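Local coordinates for protein Ribose/Galactose Isomerase (Vibrio parahaemolyticus, PDB 3ONO) that probably interconverts aldose and ketose sugar phosphates as an isomerase of the LacAB/RpiB family, at residues 32-37 with 135-140; 174-179 with 206-211. All coordinates share one frame; numbering follows the deposited sequence.

Overall arrangement
The two contacts lie on opposite sides of the chain's centre. Their centres are about 30 Å apart and their nearest atoms about 15 Å, so they do not touch. Contact 1 comes first along the chain and closes before contact 2 opens. It sits in the alpha/beta part, at the edge strand 35-38 of the five-stranded parallel sheet, and ties the turn before that strand to the end of helix 125-136. Contact 2 lies in the all-helical C-terminal part, where helix 171-177 meets helix 203-212. That pair packs on helix 51-63, so the C-terminal helices are joined to the alpha/beta part. Both regions approach other subunits of the tetramer.

Contact 1: residues 32-37 with 135-140; sequences LGHDVF and KAFTGK
The backbone O of Phe137 accepts a hydrogen bond from His34 NE2 at 2.9 Å. The bond ties the turn after helix 18-31 to the end of helix 125-136 in the alpha/beta fold. His34 lies in the turn between helix 18-31 and the edge strand 35-38, and Phe137 is the first residue past helix 125-136. The N-H points almost straight at the oxygen, at 167°, and arrives on a lone pair in the carbonyl plane. The oxygen also lies close to the plane of the imidazole. The other ring nitrogen, ND1, is hydrogen-bonded to the backbone N of Met4. With both nitrogens engaged, the rotation of the ring is fixed.

The Phe137 ring turns its edge toward the face of His34 in a T-shaped pair. The centroids are 5.8 Å apart and the planes meet at 62°. Farther along, Phe137 reaches Leu25, Ile6 and Phe69, so it links this turn to the core beside the sheet. Ala136 CB sits over the centre of one Phe137 face.

The turn is shaped by a Schellman motif, with Gly33 at the C-prime position closing helix 18-31. Just before it, Leu32 CD1 lies 3.6 Å from Phe137 O and 4.2 Å from Phe137 CB. The same methyl touches Thr138 OG1 at 3.5 Å, while that hydroxyl hydrogen-bonds to Glu134 O.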
loop_
_atom_site.group_PDB
_atom_site.type_symbol
_atom_site.label_atom_id
_atom_site.label_comp_id
_atom_site.label_asym_id
_atom_site.label_seq_id
_atom_site.Cartn_x
_atom_site.Cartn_y
_atom_site.Cartn_z
ATOM N N LEU A 32 16.896 1.545 21.224
ATOM C CA LEU A 32 17.897 2.264 20.448
ATOM C C LEU A 32 18.500 3.446 21.214
ATOM O O LEU A 32 19.273 4.224 20.650
ATOM C CB LEU A 32 17.288 2.753 19.134
ATOM C CG LEU A 32 16.980 1.684 18.103
ATOM C CD1 LEU A 32 15.985 2.194 17.075
ATOM C CD2 LEU A 32 18.276 1.244 17.438
ATOM N N GLY A 33 18.136 3.592 22.489
ATOM C CA GLY A 33 18.737 4.608 23.338
ATOM C C GLY A 33 18.013 5.939 23.412
ATOM O O GLY A 33 18.517 6.902 23.997
ATOM N N HIS A 34 16.827 6.008 22.823
ATOM C CA HIS A 34 16.047 7.241 22.854
ATOM C C HIS A 34 15.221 7.326 24.137
ATOM O O HIS A 34 14.957 6.310 24.785
ATOM C CB HIS A 34 15.130 7.324 21.630
ATOM C CG HIS A 34 15.850 7.219 20.322
ATOM N ND1 HIS A 34 16.711 8.196 19.866
ATOM C CD2 HIS A 34 15.819 6.265 19.359
ATOM C CE1 HIS A 34 17.189 7.842 18.685
ATOM N NE2 HIS A 34 16.662 6.675 18.353
ATOM N N ASP A 35 14.790 8.539 24.476
ATOM C CA ASP A 35 13.997 8.801 25.673
ATOM C C ASP A 35 12.545 9.058 25.262
ATOM O O ASP A 35 12.247 10.072 24.633
ATOM C CB ASP A 35 14.578 10.023 26.399
ATOM C CG ASP A 35 14.080 10.163 27.825
ATOM O OD1 ASP A 35 13.401 9.242 28.325
ATOM O OD2 ASP A 35 14.391 11.201 28.456
ATOM N N VAL A 36 11.645 8.147 25.615
ATOM C CA VAL A 36 10.281 8.188 25.100
ATOM C C VAL A 36 9.280 8.699 26.128
ATOM O O VAL A 36 9.295 8.263 27.280
ATOM C CB VAL A 36 9.865 6.785 24.632
ATOM C CG1 VAL A 36 8.407 6.756 24.179
ATOM C CG2 VAL A 36 10.816 6.286 23.530
ATOM N N PHE A 37 8.421 9.629 25.706
ATOM C CA PHE A 37 7.389 10.224 26.567
ATOM C C PHE A 37 6.029 9.994 25.925
ATOM O O PHE A 37 5.868 10.216 24.731
ATOM C CB PHE A 37 7.604 11.737 26.698
ATOM C CG PHE A 37 8.945 12.104 27.246
ATOM C CD1 PHE A 37 9.100 12.407 28.589
ATOM C CD2 PHE A 37 10.054 12.128 26.423
ATOM C CE1 PHE A 37 10.346 12.734 29.098
ATOM C CE2 PHE A 37 11.294 12.460 26.918
ATOM C CZ PHE A 37 11.446 12.751 28.261
ATOM N N LYS A 135 12.698 2.053 11.347
ATOM C CA LYS A 135 13.315 2.872 10.309
ATOM C C LYS A 135 13.359 4.369 10.677
ATOM O O LYS A 135 14.279 5.088 10.275
ATOM C CB LYS A 135 12.619 2.658 8.967
ATOM C CG LYS A 135 12.629 1.212 8.461
ATOM C CD LYS A 135 13.996 0.572 8.576
ATOM C CE LYS A 135 13.911 -0.893 8.074
ATOM N NZ LYS A 135 15.059 -1.715 8.505
ATOM N N ALA A 136 12.379 4.848 11.442
ATOM C CA ALA A 136 12.370 6.270 11.843
ATOM C C ALA A 136 13.516 6.641 12.770
ATOM O O ALA A 136 14.018 7.767 12.727
ATOM C CB ALA A 136 11.049 6.654 12.510
ATOM N N PHE A 137 13.934 5.697 13.604
ATOM C CA PHE A 137 14.773 6.050 14.748
ATOM C C PHE A 137 16.139 5.357 14.747
ATOM O O PHE A 137 16.887 5.431 15.726
ATOM C CB PHE A 137 13.997 5.797 16.043
ATOM C CG PHE A 137 12.708 6.583 16.124
ATOM C CD1 PHE A 137 12.711 7.945 15.920
ATOM C CD2 PHE A 137 11.498 5.943 16.348
ATOM C CE1 PHE A 137 11.533 8.685 15.976
ATOM C CE2 PHE A 137 10.318 6.649 16.390
ATOM C CZ PHE A 137 10.332 8.043 16.214
ATOM N N THR A 138 16.457 4.703 13.633
ATOM C CA THR A 138 17.770 4.108 13.426
ATOM C C THR A 138 18.533 4.967 12.419
ATOM O O THR A 138 17.971 5.429 11.430
ATOM C CB THR A 138 17.658 2.677 12.846
ATOM O OG1 THR A 138 16.838 1.861 13.695
ATOM C CG2 THR A 138 19.029 2.030 12.714
ATOM N N GLY A 139 19.815 5.194 12.669
ATOM C CA GLY A 139 20.656 5.826 11.669
ATOM C C GLY A 139 20.634 7.344 11.681
ATOM O O GLY A 139 20.116 7.969 12.605
ATOM N N LYS A 140 21.201 7.939 10.637
ATOM C CA LYS A 140 21.298 9.389 10.562
ATOM C C LYS A 140 20.160 10.004 9.764
ATOM O O LYS A 140 19.440 9.312 9.032
ATOM C CB LYS A 140 22.643 9.823 9.976
ATOM C CG LYS A 140 23.834 9.459 10.840
ATOM C CD LYS A 140 25.117 10.062 10.299
ATOM C CE LYS A 140 26.323 9.252 10.747
ATOM N NZ LYS A 140 26.259 7.851 10.234
#

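Contact 2: residues 174-179 with 206-211; sequences GLRAID and AEYVKS
Tyr208 carries this contact, reaching from helix 203-212 to the last turn of helix 171-177. Its CB points toward that helix, and CG stands opposite the backbone N (chi1 166°), which sends the ring across the gap between the helices. The two long sides of the ring meet different residues. On one side Tyr208 CD2 is 4.2 Å from Leu175 CD1. Further out, Tyr208 CE2 meets Leu175 CB at 3.7 Å, and these apolar groups pack obliquely. On the other side Tyr208 CD1 lies over a face of the Arg176 guanidinium, 3.7 Å from Arg176 NH1. The guanidinium and ring planes are 74° apart, so the two groups do not stack flat. Tyr208 CE1 touches the aliphatic part of the same arginine, 3.9 Å from Arg176 CG. The Arg176 chain is extended from CG to NE and runs past the tyrosine in the opposite direction.

At the tip, Tyr208 OH is 3.3 Å from Leu175 O. Its clear polar partner is Gln180 NE2, to which it is hydrogen-bonded. At the other end of the residue, the backbone O of Tyr208 accepts a hydrogen bond from Ser211 OG at 2.7 Å, one turn further along the helix.

Leu175 and Val209 both also touch Ile60 of helix 51-63. This is helix-helix packing through a buried tyrosine, in the C-terminal helical region that adjoins the alpha/beta fold.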
loop_
_atom_site.group_PDB
_atom_site.type_symbol
_atom_site.label_atom_id
_atom_site.label_comp_id
_atom_site.label_asym_id
_atom_site.label_seq_id
_atom_site.Cartn_x
_atom_site.Cartn_y
_atom_site.Cartn_z
ATOM N N GLY A 174 0.991 33.620 18.629
ATOM C CA GLY A 174 0.093 32.721 17.910
ATOM C C GLY A 174 -0.716 31.838 18.845
ATOM O O GLY A 174 -1.928 31.625 18.648
ATOM N N LEU A 175 -0.066 31.323 19.877
ATOM C CA LEU A 175 -0.755 30.448 20.812
ATOM C C LEU A 175 -1.828 31.253 21.539
ATOM O O LEU A 175 -2.906 30.744 21.838
ATOM C CB LEU A 175 0.219 29.846 21.817
ATOM C CG LEU A 175 1.152 28.768 21.260
ATOM C CD1 LEU A 175 2.146 28.351 22.336
ATOM C CD2 LEU A 175 0.361 27.554 20.707
ATOM N N ARG A 176 -1.535 32.521 21.812
ATOM C CA ARG A 176 -2.516 33.362 22.496
ATOM C C ARG A 176 -3.731 33.654 21.636
ATOM O O ARG A 176 -4.791 34.009 22.163
ATOM C CB ARG A 176 -1.900 34.692 22.925
ATOM C CG ARG A 176 -0.843 34.609 24.001
ATOM C CD ARG A 176 -0.477 36.058 24.492
ATOM N NE ARG A 176 0.751 36.014 25.282
ATOM C CZ ARG A 176 0.801 35.694 26.572
ATOM N NH1 ARG A 176 -0.320 35.429 27.241
ATOM N NH2 ARG A 176 1.974 35.663 27.204
ATOM N N ALA A 177 -3.566 33.572 20.314
ATOM C CA ALA A 177 -4.651 33.868 19.382
ATOM C C ALA A 177 -5.559 32.661 19.212
ATOM O O ALA A 177 -6.710 32.812 18.792
ATOM C CB ALA A 177 -4.116 34.298 18.022
ATOM N N ILE A 178 -5.035 31.459 19.491
ATOM C CA ILE A 178 -5.880 30.261 19.447
ATOM C C ILE A 178 -6.928 30.393 20.548
ATOM O O ILE A 178 -6.689 31.039 21.552
ATOM C CB ILE A 178 -5.030 28.999 19.682
ATOM C CG1 ILE A 178 -3.988 28.876 18.565
ATOM C CG2 ILE A 178 -5.917 27.732 19.772
ATOM C CD1 ILE A 178 -2.993 27.740 18.787
ATOM N N ASP A 179 -8.104 29.804 20.350
ATOM C CA ASP A 179 -9.098 29.744 21.421
ATOM C C ASP A 179 -8.409 29.195 22.651
ATOM O O ASP A 179 -7.873 28.092 22.626
ATOM C CB ASP A 179 -10.250 28.809 20.998
ATOM C CG ASP A 179 -11.202 28.457 22.145
ATOM O OD1 ASP A 179 -11.315 29.208 23.143
ATOM O OD2 ASP A 179 -11.882 27.420 22.025
ATOM N N ALA A 206 7.234 28.388 28.915
ATOM C CA ALA A 206 6.909 27.857 30.231
ATOM C C ALA A 206 5.997 28.822 30.992
ATOM O O ALA A 206 4.983 28.419 31.570
ATOM C CB ALA A 206 8.169 27.597 31.018
ATOM N N GLU A 207 6.348 30.101 30.995
ATOM C CA GLU A 207 5.544 31.072 31.727
ATOM C C GLU A 207 4.134 31.165 31.158
ATOM O O GLU A 207 3.160 31.268 31.907
ATOM C CB GLU A 207 6.223 32.442 31.762
ATOM C CG GLU A 207 7.388 32.515 32.747
ATOM C CD GLU A 207 6.986 32.137 34.169
ATOM O OE1 GLU A 207 6.059 32.774 34.717
ATOM O OE2 GLU A 207 7.593 31.196 34.731
ATOM N N TYR A 208 4.024 31.110 29.833
ATOM C CA TYR A 208 2.715 31.147 29.197
ATOM C C TYR A 208 1.900 29.916 29.581
ATOM O O TYR A 208 0.736 30.039 29.960
ATOM C CB TYR A 208 2.840 31.228 27.670
ATOM C CG TYR A 208 1.539 30.940 26.961
ATOM C CD1 TYR A 208 0.459 31.806 27.075
ATOM C CD2 TYR A 208 1.393 29.795 26.167
ATOM C CE1 TYR A 208 -0.739 31.552 26.437
ATOM C CE2 TYR A 208 0.199 29.533 25.517
ATOM C CZ TYR A 208 -0.860 30.407 25.651
ATOM O OH TYR A 208 -2.052 30.154 25.023
ATOM N N VAL A 209 2.504 28.735 29.456
ATOM C CA VAL A 209 1.831 27.492 29.844
ATOM C C VAL A 209 1.392 27.544 31.314
ATOM O O VAL A 209 0.243 27.240 31.633
ATOM C CB VAL A 209 2.694 26.257 29.571
ATOM C CG1 VAL A 209 2.049 25.012 30.174
ATOM C CG2 VAL A 209 2.901 26.090 28.059
ATOM N N LYS A 210 2.293 27.966 32.198
ATOM C CA LYS A 210 1.958 28.106 33.623
ATOM C C LYS A 210 0.714 28.970 33.849
ATOM O O LYS A 210 -0.135 28.650 34.687
ATOM C CB LYS A 210 3.135 28.686 34.417
ATOM C CG LYS A 210 4.258 27.692 34.658
ATOM C CD LYS A 210 5.346 28.230 35.589
ATOM C CE LYS A 210 6.456 27.187 35.760
ATOM N NZ LYS A 210 7.375 27.465 36.898
ATOM N N SER A 211 0.608 30.058 33.094
ATOM C CA SER A 211 -0.507 30.975 33.246
ATOM C C SER A 211 -1.858 30.348 32.906
ATOM O O SER A 211 -2.905 30.850 33.327
ATOM C CB SER A 211 -0.272 32.244 32.418
ATOM O OG SER A 211 -0.600 32.059 31.049
#